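Local coordinates for protein TqaA (Penicillium aethiopicum, PDB 5EJD) that probably carries aminoacyl or peptidyl intermediates on a phosphopantetheine arm as the T3 carrier domain of a large nonribosomal peptide synthetase, at residues N14-V19 with P66-L71; D31-R36 with I41-A46. One frame throughout, in Å; residues are numbered along the deposited sequence.

Contact 1 (N14-V19 with P66-L71)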
ATOM      1  N   ASN B  14      10.927  23.515  -5.874  1.00 31.94           N
ATOM      2  CA  ASN B  14      10.363  22.908  -7.037  1.00 35.95           C
ATOM      3  C   ASN B  14       9.783  21.534  -6.735  1.00 32.84           C
ATOM      4  O   ASN B  14       8.761  21.135  -7.281  1.00 32.91           O
ATOM      5  CB  ASN B  14      11.405  22.860  -8.113  1.00 40.34           C
ATOM      6  CG  ASN B  14      10.850  22.412  -9.443  1.00 52.54           C
ATOM      7  OD1 ASN B  14       9.778  22.855  -9.870  1.00 57.01           O
ATOM      8  ND2 ASN B  14      11.563  21.512 -10.103  1.00 58.76           N
ATOM      9  N   ILE B  15      10.476  20.788  -5.913  1.00 31.55           N
ATOM     10  CA  ILE B  15       9.997  19.477  -5.525  1.00 32.54           C
ATOM     11  C   ILE B  15       8.681  19.604  -4.730  1.00 31.72           C
ATOM     12  O   ILE B  15       7.735  18.860  -4.976  1.00 29.26           O
ATOM     13  CB  ILE B  15      11.063  18.752  -4.692  1.00 30.91           C
ATOM     14  CG1 ILE B  15      12.180  18.291  -5.619  1.00 29.01           C
ATOM     15  CG2 ILE B  15      10.475  17.564  -3.950  1.00 31.60           C
ATOM     16  CD1 ILE B  15      13.396  17.838  -4.868  1.00 31.61           C
ATOM     17  N   TRP B  16       8.637  20.527  -3.781  1.00 29.27           N
ATOM     18  CA  TRP B  16       7.417  20.709  -3.008  1.00 28.97           C
ATOM     19  C   TRP B  16       6.279  21.139  -3.909  1.00 31.77           C
ATOM     20  O   TRP B  16       5.140  20.728  -3.735  1.00 35.02           O
ATOM     21  CB  TRP B  16       7.634  21.768  -1.952  1.00 28.33           C
ATOM     22  CG  TRP B  16       8.432  21.326  -0.793  1.00 26.43           C
ATOM     23  CD1 TRP B  16       9.343  20.333  -0.754  1.00 26.06           C
ATOM     24  CD2 TRP B  16       8.439  21.927   0.501  1.00 26.63           C
ATOM     25  NE1 TRP B  16       9.926  20.269   0.500  1.00 28.12           N
ATOM     26  CE2 TRP B  16       9.371  21.236   1.286  1.00 25.68           C
ATOM     27  CE3 TRP B  16       7.701  22.951   1.084  1.00 29.22           C
ATOM     28  CZ2 TRP B  16       9.592  21.536   2.600  1.00 27.51           C
ATOM     29  CZ3 TRP B  16       7.937  23.269   2.404  1.00 28.48           C
ATOM     30  CH2 TRP B  16       8.876  22.571   3.144  1.00 29.24           C
ATOM     31  N   ALA B  17       6.583  21.995  -4.871  1.00 33.06           N
ATOM     32  CA  ALA B  17       5.560  22.452  -5.797  1.00 37.29           C
ATOM     33  C   ALA B  17       4.924  21.289  -6.567  1.00 35.27           C
ATOM     34  O   ALA B  17       3.718  21.222  -6.687  1.00 31.75           O
ATOM     35  CB  ALA B  17       6.119  23.480  -6.764  1.00 38.04           C
ATOM     36  N   THR B  18       5.734  20.370  -7.060  1.00 35.01           N
ATOM     37  CA  THR B  18       5.208  19.246  -7.818  1.00 38.08           C
ATOM     38  C   THR B  18       4.427  18.299  -6.900  1.00 38.60           C
ATOM     39  O   THR B  18       3.352  17.853  -7.245  1.00 39.11           O
ATOM     40  CB  THR B  18       6.388  18.436  -8.407  1.00 37.74           C
ATOM     41  OG1 THR B  18       7.272  19.290  -9.133  1.00 36.71           O
ATOM     42  CG2 THR B  18       5.943  17.307  -9.288  1.00 36.64           C
ATOM     43  N   VAL B  19       4.960  18.040  -5.722  1.00 34.80           N
ATOM     44  CA  VAL B  19       4.407  17.010  -4.868  1.00 37.01           C
ATOM     45  C   VAL B  19       3.123  17.489  -4.205  1.00 33.84           C
ATOM     46  O   VAL B  19       2.231  16.718  -3.962  1.00 36.11           O
ATOM     47  CB  VAL B  19       5.485  16.583  -3.843  1.00 38.85           C
ATOM     48  CG1 VAL B  19       4.913  16.084  -2.546  1.00 39.21           C
ATOM     49  CG2 VAL B  19       6.382  15.513  -4.456  1.00 41.28           C
ATOM     50  N   PRO B  66      10.937  20.176   9.211  1.00 32.70           N
ATOM     51  CA  PRO B  66       9.765  20.460   8.374  1.00 35.60           C
ATOM     52  C   PRO B  66       9.829  21.781   7.605  1.00 32.80           C
ATOM     53  O   PRO B  66       9.055  21.969   6.666  1.00 29.94           O
ATOM     54  CB  PRO B  66       8.620  20.503   9.388  1.00 20.00           C
ATOM     55  CG  PRO B  66       9.270  20.921  10.663  1.00 20.00           C
ATOM     56  CD  PRO B  66      10.636  20.298  10.648  1.00 20.00           C
ATOM     57  N   VAL B  67      10.728  22.679   7.995  1.00 31.66           N
ATOM     58  CA  VAL B  67      10.817  23.986   7.359  1.00 31.81           C
ATOM     59  C   VAL B  67      11.783  23.898   6.200  1.00 31.23           C
ATOM     60  O   VAL B  67      12.873  23.312   6.327  1.00 32.02           O
ATOM     61  CB  VAL B  67      11.250  25.066   8.377  1.00 34.28           C
ATOM     62  CG1 VAL B  67      11.612  26.367   7.672  1.00 35.35           C
ATOM     63  CG2 VAL B  67      10.135  25.319   9.371  1.00 30.88           C
ATOM     64  N   LEU B  68      11.424  24.509   5.074  1.00 31.41           N
ATOM     65  CA  LEU B  68      12.187  24.315   3.839  1.00 31.67           C
ATOM     66  C   LEU B  68      13.666  24.627   3.983  1.00 34.55           C
ATOM     67  O   LEU B  68      14.512  23.809   3.619  1.00 39.20           O
ATOM     68  CB  LEU B  68      11.607  25.128   2.711  1.00 31.81           C
ATOM     69  CG  LEU B  68      12.040  24.720   1.300  1.00 33.42           C
ATOM     70  CD1 LEU B  68      10.973  25.113   0.309  1.00 34.82           C
ATOM     71  CD2 LEU B  68      13.333  25.368   0.884  1.00 37.50           C
ATOM     72  N   SER B  69      13.985  25.799   4.504  1.00 36.79           N
ATOM     73  CA  SER B  69      15.373  26.218   4.626  1.00 39.77           C
ATOM     74  C   SER B  69      16.164  25.247   5.485  1.00 40.96           C
ATOM     75  O   SER B  69      17.314  24.966   5.167  1.00 49.22           O
ATOM     76  CB  SER B  69      15.474  27.648   5.197  1.00 41.87           C
ATOM     77  OG  SER B  69      14.916  27.715   6.493  1.00 42.61           O
ATOM     78  N   GLU B  70      15.573  24.764   6.577  1.00 40.82           N
ATOM     79  CA  GLU B  70      16.239  23.780   7.443  1.00 41.10           C
ATOM     80  C   GLU B  70      16.444  22.430   6.786  1.00 40.39           C
ATOM     81  O   GLU B  70      17.490  21.819   6.931  1.00 38.63           O
ATOM     82  CB  GLU B  70      15.470  23.576   8.696  1.00 48.29           C
ATOM     83  CG  GLU B  70      15.486  24.718   9.696  1.00 62.44           C
ATOM     84  CD  GLU B  70      14.798  24.160  11.000  1.00 83.88           C
ATOM     85  OE1 GLU B  70      13.722  23.478  10.940  1.00 98.17           O
ATOM     86  OE2 GLU B  70      15.344  24.246  12.115  1.00 94.87           O
ATOM     87  N   LEU B  71      15.477  22.004   5.987  1.00 39.98           N
ATOM     88  CA  LEU B  71      15.615  20.764   5.263  1.00 37.74           C
ATOM     89  C   LEU B  71      16.694  20.865   4.187  1.00 39.71           C
ATOM     90  O   LEU B  71      17.403  19.891   3.908  1.00 38.13           O
ATOM     91  CB  LEU B  71      14.269  20.337   4.632  1.00 35.49           C
ATOM     92  CG  LEU B  71      14.247  19.054   3.791  1.00 32.20           C
ATOM     93  CD1 LEU B  71      14.661  17.842   4.607  1.00 31.58           C
ATOM     94  CD2 LEU B  71      12.881  18.841   3.212  1.00 32.51           C
TER

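Contact 2 (D31-R36 with I41-A46). With PNS (4'-phosphopantetheine), chain R.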
ATOM      1  N   ASP B  31       8.468  28.225   4.806  1.00 34.04           N
ATOM      2  CA  ASP B  31       7.325  27.330   4.711  1.00 35.28           C
ATOM      3  C   ASP B  31       7.566  25.943   5.345  1.00 35.32           C
ATOM      4  O   ASP B  31       8.645  25.353   5.258  1.00 30.19           O
ATOM      5  CB  ASP B  31       6.903  27.124   3.268  1.00 38.32           C
ATOM      6  CG  ASP B  31       5.975  28.200   2.764  1.00 43.24           C
ATOM      7  OD1 ASP B  31       5.236  28.798   3.568  1.00 49.33           O
ATOM      8  OD2 ASP B  31       5.947  28.424   1.528  1.00 50.30           O
ATOM      9  N   ASN B  32       6.516  25.471   6.004  1.00 32.31           N
ATOM     10  CA  ASN B  32       6.489  24.192   6.660  1.00 29.28           C
ATOM     11  C   ASN B  32       5.741  23.176   5.785  1.00 27.76           C
ATOM     12  O   ASN B  32       4.573  23.375   5.430  1.00 27.52           O
ATOM     13  CB  ASN B  32       5.791  24.368   8.007  1.00 28.95           C
ATOM     14  CG  ASN B  32       5.686  23.088   8.768  1.00 32.10           C
ATOM     15  OD1 ASN B  32       5.103  22.096   8.282  1.00 36.66           O
ATOM     16  ND2 ASN B  32       6.305  23.047   9.927  1.00 30.28           N
ATOM     17  N   PHE B  33       6.400  22.067   5.495  1.00 26.72           N
ATOM     18  CA  PHE B  33       5.851  21.045   4.613  1.00 27.94           C
ATOM     19  C   PHE B  33       4.441  20.587   5.007  1.00 29.02           C
ATOM     20  O   PHE B  33       3.573  20.434   4.165  1.00 28.49           O
ATOM     21  CB  PHE B  33       6.800  19.839   4.592  1.00 28.47           C
ATOM     22  CG  PHE B  33       6.454  18.782   3.547  1.00 26.60           C
ATOM     23  CD1 PHE B  33       5.863  17.595   3.932  1.00 27.08           C
ATOM     24  CD2 PHE B  33       6.794  18.952   2.241  1.00 26.04           C
ATOM     25  CE1 PHE B  33       5.561  16.620   3.022  1.00 26.82           C
ATOM     26  CE2 PHE B  33       6.494  17.980   1.305  1.00 28.59           C
ATOM     27  CZ  PHE B  33       5.871  16.807   1.699  1.00 27.67           C
ATOM     28  N   PHE B  34       4.227  20.353   6.291  1.00 30.20           N
ATOM     29  CA  PHE B  34       2.951  19.840   6.778  1.00 33.21           C
ATOM     30  C   PHE B  34       1.880  20.931   6.823  1.00 36.83           C
ATOM     31  O   PHE B  34       0.738  20.686   6.431  1.00 34.86           O
ATOM     32  CB  PHE B  34       3.138  19.157   8.140  1.00 31.81           C
ATOM     33  CG  PHE B  34       4.101  17.996   8.075  1.00 31.55           C
ATOM     34  CD1 PHE B  34       3.668  16.754   7.654  1.00 32.85           C
ATOM     35  CD2 PHE B  34       5.427  18.155   8.364  1.00 31.59           C
ATOM     36  CE1 PHE B  34       4.539  15.681   7.573  1.00 33.83           C
ATOM     37  CE2 PHE B  34       6.308  17.072   8.289  1.00 34.72           C
ATOM     38  CZ  PHE B  34       5.865  15.831   7.897  1.00 32.43           C
ATOM     39  N   PHE B  35       2.257  22.150   7.195  1.00 36.29           N
ATOM     40  CA  PHE B  35       1.315  23.238   7.137  1.00 38.25           C
ATOM     41  C   PHE B  35       0.845  23.536   5.706  1.00 37.32           C
ATOM     42  O   PHE B  35      -0.290  23.970   5.541  1.00 37.15           O
ATOM     43  CB  PHE B  35       1.884  24.465   7.802  1.00 43.48           C
ATOM     44  CG  PHE B  35       0.894  25.608   7.953  1.00 50.39           C
ATOM     45  CD1 PHE B  35      -0.067  25.587   8.974  1.00 49.56           C
ATOM     46  CD2 PHE B  35       0.950  26.744   7.089  1.00 51.08           C
ATOM     47  CE1 PHE B  35      -0.947  26.650   9.118  1.00 52.86           C
ATOM     48  CE2 PHE B  35       0.058  27.810   7.236  1.00 47.06           C
ATOM     49  CZ  PHE B  35      -0.886  27.764   8.247  1.00 50.05           C
ATOM     50  N   ARG B  36       1.683  23.321   4.683  1.00 32.28           N
ATOM     51  CA  ARG B  36       1.230  23.497   3.320  1.00 32.91           C
ATOM     52  C   ARG B  36       0.425  22.295   2.794  1.00 37.26           C
ATOM     53  O   ARG B  36       0.046  22.285   1.631  1.00 38.17           O
ATOM     54  CB  ARG B  36       2.389  23.800   2.371  1.00 33.58           C
ATOM     55  CG  ARG B  36       3.178  25.100   2.640  1.00 38.25           C
ATOM     56  CD  ARG B  36       2.338  26.370   2.580  1.00 38.38           C
ATOM     57  NE  ARG B  36       1.686  26.572   1.292  1.00 38.41           N
ATOM     58  CZ  ARG B  36       2.210  27.257   0.280  1.00 41.88           C
ATOM     59  NH1 ARG B  36       1.538  27.348  -0.862  1.00 42.61           N
ATOM     60  NH2 ARG B  36       3.408  27.817   0.387  1.00 37.33           N
ATOM     61  N   ILE B  41       3.080  10.275   2.867  1.00 23.11           N
ATOM     62  CA  ILE B  41       3.217   9.787   1.516  1.00 24.69           C
ATOM     63  C   ILE B  41       3.764  10.834   0.566  1.00 25.23           C
ATOM     64  O   ILE B  41       4.611  10.520  -0.267  1.00 23.86           O
ATOM     65  CB  ILE B  41       1.927   9.123   1.045  1.00 26.80           C
ATOM     66  CG1 ILE B  41       1.889   7.798   1.779  1.00 29.50           C
ATOM     67  CG2 ILE B  41       1.940   8.916  -0.459  1.00 26.04           C
ATOM     68  CD1 ILE B  41       0.889   6.806   1.330  1.00 36.46           C
ATOM     69  N   ASP B  42       3.357  12.076   0.753  1.00 23.34           N
ATOM     70  CA  ASP B  42       3.960  13.170   0.018  1.00 24.97           C
ATOM     71  C   ASP B  42       5.422  13.266   0.324  1.00 23.82           C
ATOM     72  O   ASP B  42       6.249  13.605  -0.545  1.00 23.53           O
ATOM     73  CB  ASP B  42       3.259  14.496   0.366  1.00 26.96           C
ATOM     74  CG  ASP B  42       1.750  14.454   0.081  1.00 29.16           C
ATOM     75  OD1 ASP B  42       1.359  14.073  -1.052  1.00 35.78           O
ATOM     76  OD2 ASP B  42       0.944  14.784   0.985  1.00 32.74           O
ATOM     77  N   ALA B  43       5.762  13.027   1.579  1.00 25.04           N
ATOM     78  CA  ALA B  43       7.176  13.119   2.017  1.00 26.75           C
ATOM     79  C   ALA B  43       7.993  12.047   1.332  1.00 23.80           C
ATOM     80  O   ALA B  43       9.098  12.291   0.877  1.00 23.32           O
ATOM     81  CB  ALA B  43       7.271  12.982   3.524  1.00 27.37           C
ATOM     82  N   MET B  44       7.424  10.867   1.235  1.00 26.39           N
ATOM     83  CA  MET B  44       8.077   9.775   0.501  1.00 29.46           C
ATOM     84  C   MET B  44       8.336  10.184  -0.960  1.00 28.09           C
ATOM     85  O   MET B  44       9.453  10.031  -1.439  1.00 29.51           O
ATOM     86  CB  MET B  44       7.275   8.472   0.631  1.00 32.42           C
ATOM     87  CG  MET B  44       6.494   7.847  -0.520  1.00 44.42           C
ATOM     88  SD  MET B  44       7.526   7.017  -1.575  1.00 38.66           S
ATOM     89  CE  MET B  44       7.259   7.732  -3.081  1.00 52.57           C
ATOM     90  N   LYS B  45       7.349  10.768  -1.627  1.00 26.47           N
ATOM     91  CA  LYS B  45       7.545  11.223  -3.002  1.00 29.68           C
ATOM     92  C   LYS B  45       8.564  12.355  -3.132  1.00 26.85           C
ATOM     93  O   LYS B  45       9.389  12.340  -4.036  1.00 27.43           O
ATOM     94  CB  LYS B  45       6.241  11.654  -3.629  1.00 32.59           C
ATOM     95  CG  LYS B  45       5.213  10.553  -3.594  1.00 38.11           C
ATOM     96  CD  LYS B  45       4.083  10.756  -4.588  1.00 47.02           C
ATOM     97  CE  LYS B  45       2.745  10.872  -3.887  1.00 52.87           C
ATOM     98  NZ  LYS B  45       1.693  10.125  -4.621  1.00 56.51           N
ATOM     99  N   ALA B  46       8.561  13.259  -2.174  1.00 25.44           N
ATOM    100  CA  ALA B  46       9.502  14.365  -2.167  1.00 24.92           C
ATOM    101  C   ALA B  46      10.914  13.826  -2.059  1.00 26.80           C
ATOM    102  O   ALA B  46      11.802  14.235  -2.778  1.00 30.03           O
ATOM    103  CB  ALA B  46       9.223  15.323  -1.021  1.00 21.50           C
TER
HETATM  104  O23 PNS R 101       0.980  10.980   7.257  1.00 20.52           O
HETATM  105  P24 PNS R 101       1.828   9.917   7.911  1.00 21.59           P
HETATM  106  O26 PNS R 101       2.109  10.102   9.351  1.00 21.95           O
HETATM  107  O27 PNS R 101       1.463   8.417   7.388  1.00 19.86           O
HETATM  108  C28 PNS R 101       1.856   7.169   7.928  1.00 20.06           C
HETATM  109  C29 PNS R 101       1.371   5.887   7.107  1.00 23.38           C
HETATM  110  C30 PNS R 101      -0.026   6.040   7.616  1.00 24.81           C
HETATM  111  C31 PNS R 101       2.389   5.033   7.882  1.00 22.62           C
HETATM  112  C32 PNS R 101       1.674   6.286   5.629  1.00 23.09           C
HETATM  113  O33 PNS R 101       3.089   6.713   5.528  1.00 19.04           O
HETATM  114  C34 PNS R 101       1.607   4.988   4.849  1.00 25.98           C
HETATM  115  O35 PNS R 101       2.603   4.260   4.755  1.00 27.83           O
HETATM  116  N36 PNS R 101       0.674   4.288   4.293  1.00 32.13           N
HETATM  117  C37 PNS R 101      -0.695   4.438   4.089  1.00 41.81           C
HETATM  118  C38 PNS R 101      -1.063   4.040   2.670  1.00 45.67           C
HETATM  119  C39 PNS R 101      -1.322   2.587   2.376  1.00 45.73           C
HETATM  120  O40 PNS R 101      -0.381   1.846   2.283  1.00 52.58           O
HETATM  121  N41 PNS R 101      -2.586   2.244   2.134  1.00 45.89           N
HETATM  122  C42 PNS R 101      -3.025   0.906   1.833  1.00 46.44           C
HETATM  123  C43 PNS R 101      -2.490   0.406   0.531  1.00 49.79           C
HETATM  124  S44 PNS R 101      -3.756  -0.532  -0.352  1.00 56.59           S

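Contact 1 (N14-V19 with P66-L71)
W16 turns its CG anti to the carbonyl carbon (chi1 -75°), sending the indole from helix 7-20 to the start of helix 68-74, where L68, with CG anti to its backbone N (chi1 -163°), lays its branch back over the rings. The leucine branch and the indole run antiparallel past one another. L68 CD1 makes a CH-pi contact over one face of the six-membered ring, 4.0 Å from its centroid and 10° off the normal. L68 CB lies on the same face farther out, 3.8 Å from W16 CH2. Around the rim the neighbours change: CH2 comes within 3.6 Å of P66 O near the ring plane, and at the edge L71 CD2 lies 4.3 Å from W16 NE1. F33, outside these segments, meets the indole edge-to-face. With an alanine in place of W16 the indole face is gone, and a gap would probably open between the start of helix 68-74 and helix 7-20, leaving L68 CD1 without its aromatic partner. V67 is the N-cap residue of helix 68-74, with L71 N bonded to V67 O at 2.9 Å. W16 CH2 also lies 3.7 Å from L68 N, just inside that helix start. The chemistry is that of a buried apolar junction: methyl on aromatic face, with P66 O and L68 N paired to the backbone of F33 and D31 instead of to the indole.

Contact 2 (D31-R36 with I41-A46)
N32 OD1 takes two backbone N-H groups just beyond F33, the residue whose ring reaches helix 40-52. F35 N gives the straighter bond, 3.0 Å to N32 OD1 at 164°, coming from above the plane of the amide; F34 N to the same OD1 is weak. This Asx motif, with R36 N also bonded back to N32 O, fixes the turn that presents F33. With CG anti to the backbone N (chi1 -171°), the F33 ring extends from the loop to lie against the helix. Its end does the touching: CZ is 3.7 Å from D42 CB, CE1 is 4.1 Å from A43 CB, and CE2 comes to 4.5 Å from A46 CB. The ring and the D42 carboxylate cross obliquely, their planes 65° apart, and D42 offers the ring its methylene while OD2 is hydrogen-bonded to H39 N. Next along the turn, F34 sets its ring face beneath F33 CD1, which sits over its centre. W16 also meets the F33 ring edge-to-face, and I62 of helix 59-64 touches it. The two ends of the segment are tied by a salt bridge, R36 NH2 to D31 OD2 at 2.8 Å, though its angle makes it weak as a hydrogen bond; the same OD2 accepts from S28 N. I41 points away from the loop, and its CD1 lies 3.6 Å from C38 of the 4'-phosphopantetheine, the group carried by S40. Polar bonds thus shape the loop while mainly carbon, with A43 N also beside the ring, joins it to the helix: F33 packs on the inner side of the segment that, through I41, touches the prosthetic arm.

Overall arrangement
Both contacts are buried, but contact 1 lies at the middle of the chain, whereas contact 2 sits farther out and reaches the phosphopantetheine through I41. The segments of contact 2 fall, in sequence, between those of contact 1. Contact 1 joins the first and last helices, 7-20 and 68-74; contact 2 fastens the long loop to helix 40-52. They meet directly: P66 O and F33 N, 2.9 Å apart, and L68 N and D31 O, also 2.9 Å apart, probably hydrogen-bond. Each relies on one aromatic residue, yet in contact 1 a leucine methyl lies over one face of the indole six-membered ring, while in contact 2, whose loop also holds a salt bridge, the D42 methylene and two alanines meet the phenyl ring.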